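PDB 2XSG: CCMAN5 from Cellulosimicrobium cellulans, which hydrolyses alpha-mannosidic linkages as a calcium-containing family 92 glycoside hydrolase, and can be used in giving yeast-made lysosomal enzymes mannose-6-phosphate. Local coordinates for residues 253-258 against 263-268; 329-332 against 338-341; 486-491 against 766-771; 494-499 against 551-556. One frame throughout, in Å; residues are numbered along the deposited sequence.

Overall arrangement
The four contacts form two pairs at distant places in the chain. Interactions 1 and 2 lie close together, centres about 12 Å apart, and touch through V257. Interactions 3 and 4 also have centres about 12 Å apart, share helix 478-495 and meet where S767 probably hydrogen-bonds to the backbone N of D551. Interactions 1 and 4 are buried, interaction 3 is partly buried, and interaction 2 lies at the surface. Their chemistry differs accordingly: main-chain pairing carries the hairpin of interaction 2, a methionine methyl makes interaction 3, and the two buried contacts rest on threonine packing, beside a buried carboxylate in interaction 1 and with a water bridging two main-chain oxygens in interaction 4.

Interaction 1: residues 253-258 against 263-268; sequences TLSPVS and RIDQQV
Two side-chain torsions place T253 against Q266: chi1 of -59° sets OG1 of T253 beside its own backbone N and sends CG2 the other way, while chi1 of -167° carries the extended chain of Q266 across the hydroxyl. The setting is a strand-turn-helix unit in which strand 248-255, part of the large antiparallel sheet that includes strands 144-150 and 198-208, ends and helix 259-270 folds back over it; the axes of 253-255 and 263-268 run at 132°. S258 occupies the N-cap of that helix and caps the backbone N of Q261. Just before it, OG of S255 accepts from the N of V257 at 3.0 Å, an ST turn at the start of the reversal. The packing is close: OG1 of T253 lies 3.2 Å from CG of Q266, and the hydroxyl is hydrogen-bonded to S144 on the neighbouring strand. The methyl CG2 of T253 faces the preceding residue of the helix, coming within 3.9 Å of CB of D265. The carboxylate of D265 is buried and divided in its duties. OD1 is held by T328 and by Q261, one turn back along the helix, which should help keep the carboxylate from rotating. OD2 turns toward S255, 3.8 Å from its CB, and accepts from a water at 2.7 Å; the same water sits 2.4 Å from OG of S255, a separation so short that its exact position is doubtful.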
loop_
_atom_site.group_PDB
_atom_site.type_symbol
_atom_site.label_atom_id
_atom_site.label_comp_id
_atom_site.label_asym_id
_atom_site.label_seq_id
_atom_site.Cartn_x
_atom_site.Cartn_y
_atom_site.Cartn_z
ATOM N N THR A 253 4.212 -9.915 -21.095
ATOM C CA THR A 253 3.632 -8.577 -20.949
ATOM C C THR A 253 2.130 -8.680 -20.661
ATOM O O THR A 253 1.453 -9.547 -21.235
ATOM C CB THR A 253 3.926 -7.698 -22.187
ATOM O OG1 THR A 253 5.343 -7.596 -22.356
ATOM C CG2 THR A 253 3.357 -6.296 -22.037
ATOM N N LEU A 254 1.651 -7.809 -19.763
ATOM C CA LEU A 254 0.257 -7.771 -19.296
ATOM C C LEU A 254 -0.494 -6.539 -19.791
ATOM O O LEU A 254 0.055 -5.448 -19.878
ATOM C CB LEU A 254 0.203 -7.782 -17.748
ATOM C CG LEU A 254 0.940 -8.908 -17.025
ATOM C CD1 LEU A 254 1.174 -8.653 -15.520
ATOM C CD2 LEU A 254 0.170 -10.216 -17.233
ATOM N N SER A 255 -1.777 -6.705 -20.072
ATOM C CA SER A 255 -2.618 -5.579 -20.479
ATOM C C SER A 255 -4.024 -5.812 -19.980
ATOM O O SER A 255 -4.548 -6.912 -20.129
ATOM C CB SER A 255 -2.638 -5.427 -22.007
ATOM O OG SER A 255 -3.548 -4.409 -22.431
ATOM N N PRO A 256 -4.641 -4.777 -19.385
ATOM C CA PRO A 256 -6.044 -4.838 -19.019
ATOM C C PRO A 256 -6.958 -4.731 -20.237
ATOM O O PRO A 256 -8.186 -4.907 -20.111
ATOM C CB PRO A 256 -6.220 -3.611 -18.110
ATOM C CG PRO A 256 -4.804 -3.182 -17.730
ATOM C CD PRO A 256 -4.029 -3.510 -18.955
ATOM N N VAL A 257 -6.373 -4.471 -21.407
ATOM C CA VAL A 257 -7.157 -4.151 -22.606
ATOM C C VAL A 257 -7.374 -5.357 -23.539
ATOM O O VAL A 257 -8.517 -5.661 -23.917
ATOM C CB VAL A 257 -6.516 -2.973 -23.374
ATOM C CG1 VAL A 257 -7.135 -2.782 -24.761
ATOM C CG2 VAL A 257 -6.615 -1.690 -22.544
ATOM N N SER A 258 -6.287 -6.008 -23.950
ATOM C CA SER A 258 -6.397 -7.139 -24.873
ATOM C C SER A 258 -5.077 -7.815 -25.057
ATOM O O SER A 258 -4.024 -7.286 -24.648
ATOM C CB SER A 258 -6.946 -6.702 -26.244
ATOM O OG SER A 258 -5.987 -5.965 -27.003
ATOM N N ARG A 263 0.729 -7.345 -26.873
ATOM C CA ARG A 263 1.750 -7.510 -27.917
ATOM C C ARG A 263 2.377 -6.191 -28.360
ATOM O O ARG A 263 3.598 -6.080 -28.489
ATOM C CB ARG A 263 1.139 -8.239 -29.113
ATOM C CG ARG A 263 0.947 -9.730 -28.872
ATOM C CD ARG A 263 0.058 -10.304 -29.960
ATOM N NE ARG A 263 -0.186 -11.731 -29.788
ATOM C CZ ARG A 263 -1.159 -12.411 -30.392
ATOM N NH1 ARG A 263 -2.016 -11.784 -31.200
ATOM N NH2 ARG A 263 -1.282 -13.726 -30.177
ATOM N N ILE A 264 1.529 -5.198 -28.599
ATOM C CA ILE A 264 1.990 -3.854 -28.924
ATOM C C ILE A 264 2.816 -3.283 -27.761
ATOM O O ILE A 264 3.935 -2.803 -27.966
ATOM C CB ILE A 264 0.809 -2.947 -29.240
ATOM C CG1 ILE A 264 0.179 -3.372 -30.574
ATOM C CG2 ILE A 264 1.226 -1.444 -29.226
ATOM C CD1 ILE A 264 -1.219 -2.818 -30.772
ATOM N N ASP A 265 2.271 -3.362 -26.547
ATOM C CA ASP A 265 2.981 -2.897 -25.353
ATOM C C ASP A 265 4.356 -3.531 -25.269
ATOM O O ASP A 265 5.328 -2.863 -24.921
ATOM C CB ASP A 265 2.193 -3.227 -24.076
ATOM C CG ASP A 265 0.880 -2.453 -23.966
ATOM O OD1 ASP A 265 0.713 -1.401 -24.643
ATOM O OD2 ASP A 265 -0.002 -2.905 -23.200
ATOM N N GLN A 266 4.427 -4.825 -25.580
ATOM C CA GLN A 266 5.670 -5.554 -25.488
ATOM C C GLN A 266 6.687 -5.035 -26.492
ATOM O O GLN A 266 7.851 -4.858 -26.131
ATOM C CB GLN A 266 5.490 -7.076 -25.640
ATOM C CG GLN A 266 6.747 -7.816 -25.219
ATOM C CD GLN A 266 6.551 -9.308 -25.075
ATOM O OE1 GLN A 266 6.309 -9.819 -23.958
ATOM N NE2 GLN A 266 6.640 -10.023 -26.194
ATOM N N GLN A 267 6.254 -4.793 -27.734
ATOM C CA GLN A 267 7.155 -4.248 -28.749
ATOM C C GLN A 267 7.607 -2.826 -28.390
ATOM O O GLN A 267 8.778 -2.483 -28.605
ATOM C CB GLN A 267 6.582 -4.337 -30.176
ATOM C CG GLN A 267 5.496 -3.337 -30.557
ATOM C CD GLN A 267 4.763 -3.709 -31.859
ATOM O OE1 GLN A 267 4.923 -4.824 -32.386
ATOM N NE2 GLN A 267 3.947 -2.778 -32.374
ATOM N N VAL A 268 6.702 -2.032 -27.804
ATOM C CA VAL A 268 7.037 -0.669 -27.366
ATOM C C VAL A 268 8.005 -0.687 -26.190
ATOM O O VAL A 268 9.046 -0.060 -26.242
ATOM C CB VAL A 268 5.768 0.190 -27.048
ATOM C CG1 VAL A 268 6.155 1.502 -26.348
ATOM C CG2 VAL A 268 4.998 0.508 -28.342
HETATM O O HOH W 1 -2.269 -2.450 -21.828
#

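Interaction 2: residues 329-332 against 338-341; sequences SGTY and AVHA
Y332 and H340 project from the same face of a two-stranded antiparallel hairpin, and their rings meet obliquely, with centroids 5.4 Å apart and planes at 43°. The hydroxyphenyl group is brought over the partner strand by chi1 of 78°, which sets CG between the backbone N and the carbonyl carbon. As a result, CE1 of Y332 comes to 3.5 Å from CB of H340, and the oxygen of A341 lies at the edge of the tyrosine ring, in its plane. The main chains of these two residues are joined as a hydrogen-bonded pair: N of Y332 gives to O of H340 and N of H340 to O of Y332, both at 2.9 Å. At the adjoining non-hydrogen-bonded pair, T331 with A341, the side chains diverge. T331 leans instead against V339: CB of T331 lies 3.8 Å from CG1 of V339. The hydroxyl of T331 is bonded to S327. The hairpin contacts both helix 368-387 and helix 259-270. Y347 stacks on the ring of Y332, whose OH is bonded to D384 of the first of these helices, while S329 reaches Q261 of the second.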
loop_
_atom_site.group_PDB
_atom_site.type_symbol
_atom_site.label_atom_id
_atom_site.label_comp_id
_atom_site.label_asym_id
_atom_site.label_seq_id
_atom_site.Cartn_x
_atom_site.Cartn_y
_atom_site.Cartn_z
ATOM N N SER A 329 -0.629 2.671 -25.726
ATOM C CA SER A 329 -1.426 3.446 -26.660
ATOM C C SER A 329 -2.302 4.494 -25.966
ATOM O O SER A 329 -3.091 5.169 -26.633
ATOM C CB SER A 329 -2.299 2.522 -27.516
ATOM O OG SER A 329 -1.516 1.527 -28.144
ATOM N N GLY A 330 -2.171 4.610 -24.643
ATOM C CA GLY A 330 -2.949 5.564 -23.851
ATOM C C GLY A 330 -4.399 5.183 -23.591
ATOM O O GLY A 330 -5.237 6.059 -23.402
ATOM N N THR A 331 -4.695 3.883 -23.579
ATOM C CA THR A 331 -6.040 3.386 -23.294
ATOM C C THR A 331 -6.098 2.565 -21.997
ATOM O O THR A 331 -5.081 2.093 -21.506
ATOM C CB THR A 331 -6.615 2.540 -24.454
ATOM O OG1 THR A 331 -5.845 1.346 -24.622
ATOM C CG2 THR A 331 -6.621 3.329 -25.770
ATOM N N TYR A 332 -7.304 2.391 -21.462
ATOM C CA TYR A 332 -7.528 1.603 -20.256
ATOM C C TYR A 332 -8.867 0.866 -20.397
ATOM O O TYR A 332 -9.651 1.165 -21.301
ATOM C CB TYR A 332 -7.497 2.525 -19.025
ATOM C CG TYR A 332 -8.758 3.335 -18.784
ATOM C CD1 TYR A 332 -8.951 4.590 -19.381
ATOM C CD2 TYR A 332 -9.765 2.846 -17.946
ATOM C CE1 TYR A 332 -10.139 5.334 -19.148
ATOM C CE2 TYR A 332 -10.930 3.583 -17.702
ATOM C CZ TYR A 332 -11.118 4.820 -18.311
ATOM O OH TYR A 332 -12.303 5.510 -18.057
ATOM N N ALA A 338 -15.488 -1.875 -21.409
ATOM C CA ALA A 338 -15.078 -1.306 -22.682
ATOM C C ALA A 338 -13.760 -0.540 -22.583
ATOM O O ALA A 338 -13.305 -0.179 -21.494
ATOM C CB ALA A 338 -16.182 -0.418 -23.242
ATOM N N VAL A 339 -13.160 -0.293 -23.739
ATOM C CA VAL A 339 -11.891 0.392 -23.841
ATOM C C VAL A 339 -12.136 1.902 -23.920
ATOM O O VAL A 339 -13.027 2.349 -24.646
ATOM C CB VAL A 339 -11.118 -0.084 -25.073
ATOM C CG1 VAL A 339 -9.764 0.610 -25.170
ATOM C CG2 VAL A 339 -10.937 -1.607 -25.020
ATOM N N HIS A 340 -11.353 2.671 -23.161
ATOM C CA HIS A 340 -11.485 4.141 -23.126
ATOM C C HIS A 340 -10.130 4.809 -23.203
ATOM O O HIS A 340 -9.116 4.202 -22.854
ATOM C CB HIS A 340 -12.185 4.607 -21.843
ATOM C CG HIS A 340 -13.519 3.973 -21.625
ATOM N ND1 HIS A 340 -13.725 2.979 -20.691
ATOM C CD2 HIS A 340 -14.710 4.169 -22.241
ATOM C CE1 HIS A 340 -14.990 2.599 -20.734
ATOM N NE2 HIS A 340 -15.607 3.296 -21.675
ATOM N N ALA A 341 -10.121 6.068 -23.641
ATOM C CA ALA A 341 -8.896 6.858 -23.668
ATOM C C ALA A 341 -8.583 7.431 -22.277
ATOM O O ALA A 341 -9.467 7.930 -21.578
ATOM C CB ALA A 341 -9.007 7.974 -24.701
#

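Interaction 3: residues 486-491 against 766-771; sequences EQASWP and FSMSTA
M768 meets A488 and S489 through its terminal methyl, and it is the side chain by which the C-terminal segment 766-771 touches helix 478-495 here. The first two torsions of M768 are extended, chi1 178° and chi2 -174°, so the chain reaches helix 478-495; a bend at chi3 of 74° then turns CE onto the helix surface. There CE lies 4.2 Å from CB of A488 and 4.0 Å from the N of S489, at ordinary van der Waals range. This is the closer-packed side, completed by Y466 of helix 455-474 and by D549 against the methionine. The other side is looser: S769, T770 and A771, the last modelled residues, are exposed and do not touch the helical segment. Polar groups near the methyl are served on the helix side. OG of S489 gives to O of E486 at 2.6 Å, on a lone pair in the carbonyl plane, and that same oxygen also accepts from the N of S489. The carbonyl oxygen of A488 is hydrogen-bonded to the hydroxyl of Y548. The tail is fixed by polar bonds made elsewhere, S769 to D549 and the backbone of M768 to Y548. Across the contact itself, then, the attraction is essentially dispersion, a thioether methyl on a helix whose neighbouring serine hydroxyl is already engaged.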
loop_
_atom_site.group_PDB
_atom_site.type_symbol
_atom_site.label_atom_id
_atom_site.label_comp_id
_atom_site.label_asym_id
_atom_site.label_seq_id
_atom_site.Cartn_x
_atom_site.Cartn_y
_atom_site.Cartn_z
ATOM N N GLU A 486 -23.001 19.745 7.923
ATOM C CA GLU A 486 -23.885 19.576 9.067
ATOM C C GLU A 486 -23.892 18.106 9.514
ATOM O O GLU A 486 -23.608 17.810 10.668
ATOM C CB GLU A 486 -25.314 20.059 8.753
ATOM C CG GLU A 486 -26.396 19.643 9.800
ATOM C CD GLU A 486 -26.167 20.210 11.215
ATOM O OE1 GLU A 486 -25.507 21.258 11.371
ATOM O OE2 GLU A 486 -26.681 19.611 12.186
ATOM N N GLN A 487 -24.197 17.197 8.587
ATOM C CA GLN A 487 -24.198 15.765 8.914
ATOM C C GLN A 487 -22.854 15.243 9.413
ATOM O O GLN A 487 -22.803 14.413 10.322
ATOM C CB GLN A 487 -24.750 14.940 7.753
ATOM C CG GLN A 487 -26.234 15.194 7.559
ATOM C CD GLN A 487 -26.902 14.196 6.648
ATOM O OE1 GLN A 487 -26.428 13.062 6.476
ATOM N NE2 GLN A 487 -28.016 14.607 6.049
ATOM N N ALA A 488 -21.772 15.775 8.852
ATOM C CA ALA A 488 -20.414 15.396 9.255
ATOM C C ALA A 488 -20.065 15.816 10.681
ATOM O O ALA A 488 -19.167 15.248 11.276
ATOM C CB ALA A 488 -19.383 15.957 8.283
ATOM N N SER A 489 -20.777 16.796 11.226
ATOM C CA SER A 489 -20.572 17.211 12.609
ATOM C C SER A 489 -21.225 16.231 13.602
ATOM O O SER A 489 -20.809 16.157 14.763
ATOM C CB SER A 489 -21.087 18.646 12.832
ATOM O OG SER A 489 -22.512 18.668 12.877
ATOM N N TRP A 490 -22.209 15.460 13.127
ATOM C CA TRP A 490 -23.053 14.610 13.998
ATOM C C TRP A 490 -22.310 13.545 14.846
ATOM O O TRP A 490 -22.599 13.398 16.052
ATOM C CB TRP A 490 -24.204 13.957 13.205
ATOM C CG TRP A 490 -25.301 14.895 12.659
ATOM C CD1 TRP A 490 -25.501 16.222 12.968
ATOM C CD2 TRP A 490 -26.361 14.540 11.746
ATOM N NE1 TRP A 490 -26.586 16.704 12.280
ATOM C CE2 TRP A 490 -27.135 15.695 11.533
ATOM C CE3 TRP A 490 -26.717 13.358 11.086
ATOM C CZ2 TRP A 490 -28.246 15.706 10.683
ATOM C CZ3 TRP A 490 -27.808 13.364 10.251
ATOM C CH2 TRP A 490 -28.568 14.531 10.054
ATOM N N PRO A 491 -21.362 12.791 14.231
ATOM C CA PRO A 491 -20.715 11.732 15.010
ATOM C C PRO A 491 -20.001 12.282 16.244
ATOM O O PRO A 491 -20.145 11.722 17.330
ATOM C CB PRO A 491 -19.705 11.131 14.035
ATOM C CG PRO A 491 -20.210 11.482 12.697
ATOM C CD PRO A 491 -20.926 12.780 12.826
ATOM N N PHE A 766 -6.363 23.365 10.855
ATOM C CA PHE A 766 -7.688 23.223 10.264
ATOM C C PHE A 766 -8.641 22.354 11.089
ATOM O O PHE A 766 -8.297 21.255 11.526
ATOM C CB PHE A 766 -7.608 22.679 8.831
ATOM C CG PHE A 766 -8.942 22.366 8.241
ATOM C CD1 PHE A 766 -9.729 23.380 7.695
ATOM C CD2 PHE A 766 -9.437 21.066 8.257
ATOM C CE1 PHE A 766 -10.991 23.092 7.145
ATOM C CE2 PHE A 766 -10.702 20.762 7.722
ATOM C CZ PHE A 766 -11.479 21.784 7.161
ATOM N N SER A 767 -9.851 22.877 11.268
ATOM C CA SER A 767 -11.001 22.141 11.763
ATOM C C SER A 767 -12.192 22.695 11.009
ATOM O O SER A 767 -12.334 23.915 10.892
ATOM C CB SER A 767 -11.190 22.358 13.264
ATOM O OG SER A 767 -10.366 21.504 14.007
ATOM N N MET A 768 -13.027 21.798 10.479
ATOM C CA MET A 768 -14.219 22.169 9.715
ATOM C C MET A 768 -15.087 23.214 10.431
ATOM O O MET A 768 -15.509 24.187 9.823
ATOM C CB MET A 768 -15.048 20.920 9.398
ATOM C CG MET A 768 -16.336 21.181 8.642
ATOM S SD MET A 768 -17.342 19.689 8.450
ATOM C CE MET A 768 -17.992 19.474 10.105
ATOM N N SER A 769 -15.320 23.014 11.727
ATOM C CA SER A 769 -16.232 23.866 12.512
ATOM C C SER A 769 -15.736 25.302 12.733
ATOM O O SER A 769 -16.537 26.206 12.950
ATOM C CB SER A 769 -16.527 23.217 13.870
ATOM O OG SER A 769 -15.338 23.036 14.614
ATOM N N THR A 770 -14.417 25.486 12.709
ATOM C CA THR A 770 -13.812 26.777 13.006
ATOM C C THR A 770 -13.217 27.463 11.775
ATOM O O THR A 770 -12.780 28.608 11.860
ATOM C CB THR A 770 -12.731 26.686 14.131
ATOM O OG1 THR A 770 -11.746 25.691 13.808
ATOM C CG2 THR A 770 -13.371 26.369 15.466
ATOM N N ALA A 771 -13.229 26.779 10.632
ATOM C CA ALA A 771 -12.548 27.265 9.424
ATOM C C ALA A 771 -13.123 28.582 8.890
ATOM O O ALA A 771 -14.343 28.734 8.779
ATOM C CB ALA A 771 -12.567 26.189 8.339
#

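Interaction 4: residues 494-499 against 551-556; sequences KLTKPG and DALVEA
The flat group on which T496 rests is the backbone carbonyl of A556: the methyl CG2 sits over one face of it, 3.6 Å from the C and 3.3 Å from the O of A556. A water takes a different side of that oxygen, roughly at a right angle to the methyl as seen from the O. It gives one hydrogen to O of A556 at 2.8 Å and the other to O of T496 at 2.7 Å, the two acceptors subtending about 102° at the water, near the natural angle of the molecule. The contact joins the place where helix 478-495 passes into the short strand 496-497 to the last turn of helix 550-556, both in the catalytic domain. With chi1 at -52°, T496 turns its hydroxyl back beside its own N, where OG1 bonds to O of I492 in the helix just before, and this leaves CG2 pointing at the second helix. The same side chain is wedged against the CB of A556, which lies 3.7 Å from the CB of T496. L553, one turn earlier, brings CD1 to 4.2 Å from OG1 of T496, the two side chains crossing at about a right angle, and I492 also packs against both L553 and A556. At the end of a helix, carbonyl oxygens such as that of A556 have no following turn to bond to. The chemistry here is therefore divided: methyl groups pack against the threonine and the carbonyl face, while one shared water supplies hydrogen to two main-chain oxygens that could not bond to each other directly.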
loop_
_atom_site.group_PDB
_atom_site.type_symbol
_atom_site.label_atom_id
_atom_site.label_comp_id
_atom_site.label_asym_id
_atom_site.label_seq_id
_atom_site.Cartn_x
_atom_site.Cartn_y
_atom_site.Cartn_z
ATOM N N LYS A 494 -22.829 13.756 18.806
ATOM C CA LYS A 494 -23.819 12.806 19.306
ATOM C C LYS A 494 -23.246 11.526 19.927
ATOM O O LYS A 494 -23.944 10.856 20.692
ATOM C CB LYS A 494 -24.818 12.429 18.191
ATOM C CG LYS A 494 -25.576 13.603 17.564
ATOM C CD LYS A 494 -26.884 13.865 18.311
ATOM C CE LYS A 494 -27.819 14.764 17.507
ATOM N NZ LYS A 494 -27.511 16.214 17.672
ATOM N N LEU A 495 -22.003 11.169 19.586
ATOM C CA LEU A 495 -21.416 9.932 20.125
ATOM C C LEU A 495 -20.280 10.108 21.135
ATOM O O LEU A 495 -19.764 9.119 21.647
ATOM C CB LEU A 495 -21.001 8.967 18.995
ATOM C CG LEU A 495 -22.116 8.487 18.067
ATOM C CD1 LEU A 495 -21.555 7.531 17.029
ATOM C CD2 LEU A 495 -23.220 7.820 18.862
ATOM N N THR A 496 -19.877 11.344 21.421
ATOM C CA THR A 496 -18.824 11.560 22.424
ATOM C C THR A 496 -19.504 11.638 23.782
ATOM O O THR A 496 -20.083 12.657 24.136
ATOM C CB THR A 496 -18.000 12.847 22.173
ATOM O OG1 THR A 496 -17.504 12.872 20.831
ATOM C CG2 THR A 496 -16.828 12.948 23.149
ATOM N N LYS A 497 -19.447 10.549 24.534
ATOM C CA LYS A 497 -20.106 10.469 25.836
ATOM C C LYS A 497 -19.325 11.195 26.912
ATOM O O LYS A 497 -18.186 10.815 27.206
ATOM C CB LYS A 497 -20.287 9.011 26.249
ATOM C CG LYS A 497 -20.901 8.856 27.634
ATOM C CD LYS A 497 -20.844 7.426 28.095
ATOM C CE LYS A 497 -21.581 7.286 29.417
ATOM N NZ LYS A 497 -21.481 5.902 29.911
ATOM N N PRO A 498 -19.935 12.224 27.533
ATOM C CA PRO A 498 -19.207 12.954 28.582
ATOM C C PRO A 498 -18.841 12.049 29.742
ATOM O O PRO A 498 -19.608 11.158 30.086
ATOM C CB PRO A 498 -20.224 13.997 29.059
ATOM C CG PRO A 498 -21.138 14.177 27.887
ATOM C CD PRO A 498 -21.261 12.807 27.278
ATOM N N GLY A 499 -17.677 12.276 30.328
ATOM C CA GLY A 499 -17.230 11.519 31.500
ATOM C C GLY A 499 -17.075 10.021 31.264
ATOM O O GLY A 499 -17.181 9.233 32.209
ATOM N N ASP A 551 -11.173 20.498 16.655
ATOM C CA ASP A 551 -11.692 21.550 17.530
ATOM C C ASP A 551 -13.012 21.123 18.158
ATOM O O ASP A 551 -13.185 21.237 19.371
ATOM C CB ASP A 551 -11.877 22.862 16.790
ATOM C CG ASP A 551 -12.119 24.033 17.745
ATOM O OD1 ASP A 551 -13.294 24.307 18.079
ATOM O OD2 ASP A 551 -11.130 24.664 18.178
ATOM N N ALA A 552 -13.934 20.628 17.330
ATOM C CA ALA A 552 -15.219 20.153 17.824
ATOM C C ALA A 552 -15.009 18.918 18.702
ATOM O O ALA A 552 -15.705 18.732 19.688
ATOM C CB ALA A 552 -16.173 19.841 16.665
ATOM N N LEU A 553 -14.038 18.075 18.344
ATOM C CA LEU A 553 -13.762 16.896 19.149
ATOM C C LEU A 553 -13.255 17.300 20.531
ATOM O O LEU A 553 -13.734 16.768 21.532
ATOM C CB LEU A 553 -12.790 15.946 18.456
ATOM C CG LEU A 553 -12.647 14.555 19.070
ATOM C CD1 LEU A 553 -13.949 13.797 18.895
ATOM C CD2 LEU A 553 -11.542 13.794 18.376
ATOM N N VAL A 554 -12.327 18.257 20.588
ATOM C CA VAL A 554 -11.820 18.768 21.886
ATOM C C VAL A 554 -12.977 19.270 22.773
ATOM O O VAL A 554 -13.067 18.894 23.931
ATOM C CB VAL A 554 -10.663 19.834 21.714
ATOM C CG1 VAL A 554 -10.313 20.538 23.026
ATOM C CG2 VAL A 554 -9.396 19.177 21.154
ATOM N N GLU A 555 -13.860 20.090 22.212
ATOM C CA GLU A 555 -15.077 20.554 22.913
ATOM C C GLU A 555 -16.001 19.420 23.370
ATOM O O GLU A 555 -16.440 19.404 24.517
ATOM C CB GLU A 555 -15.856 21.581 22.069
ATOM C CG GLU A 555 -17.314 21.796 22.540
ATOM C CD GLU A 555 -17.905 23.188 22.204
ATOM O OE1 GLU A 555 -17.141 24.094 21.802
ATOM O OE2 GLU A 555 -19.143 23.377 22.359
ATOM N N ALA A 556 -16.286 18.468 22.488
ATOM C CA ALA A 556 -17.168 17.363 22.847
ATOM C C ALA A 556 -16.568 16.490 23.950
ATOM O O ALA A 556 -17.304 15.861 24.708
ATOM C CB ALA A 556 -17.514 16.520 21.612
HETATM O O HOH W 2 -20.004 15.368 24.468
#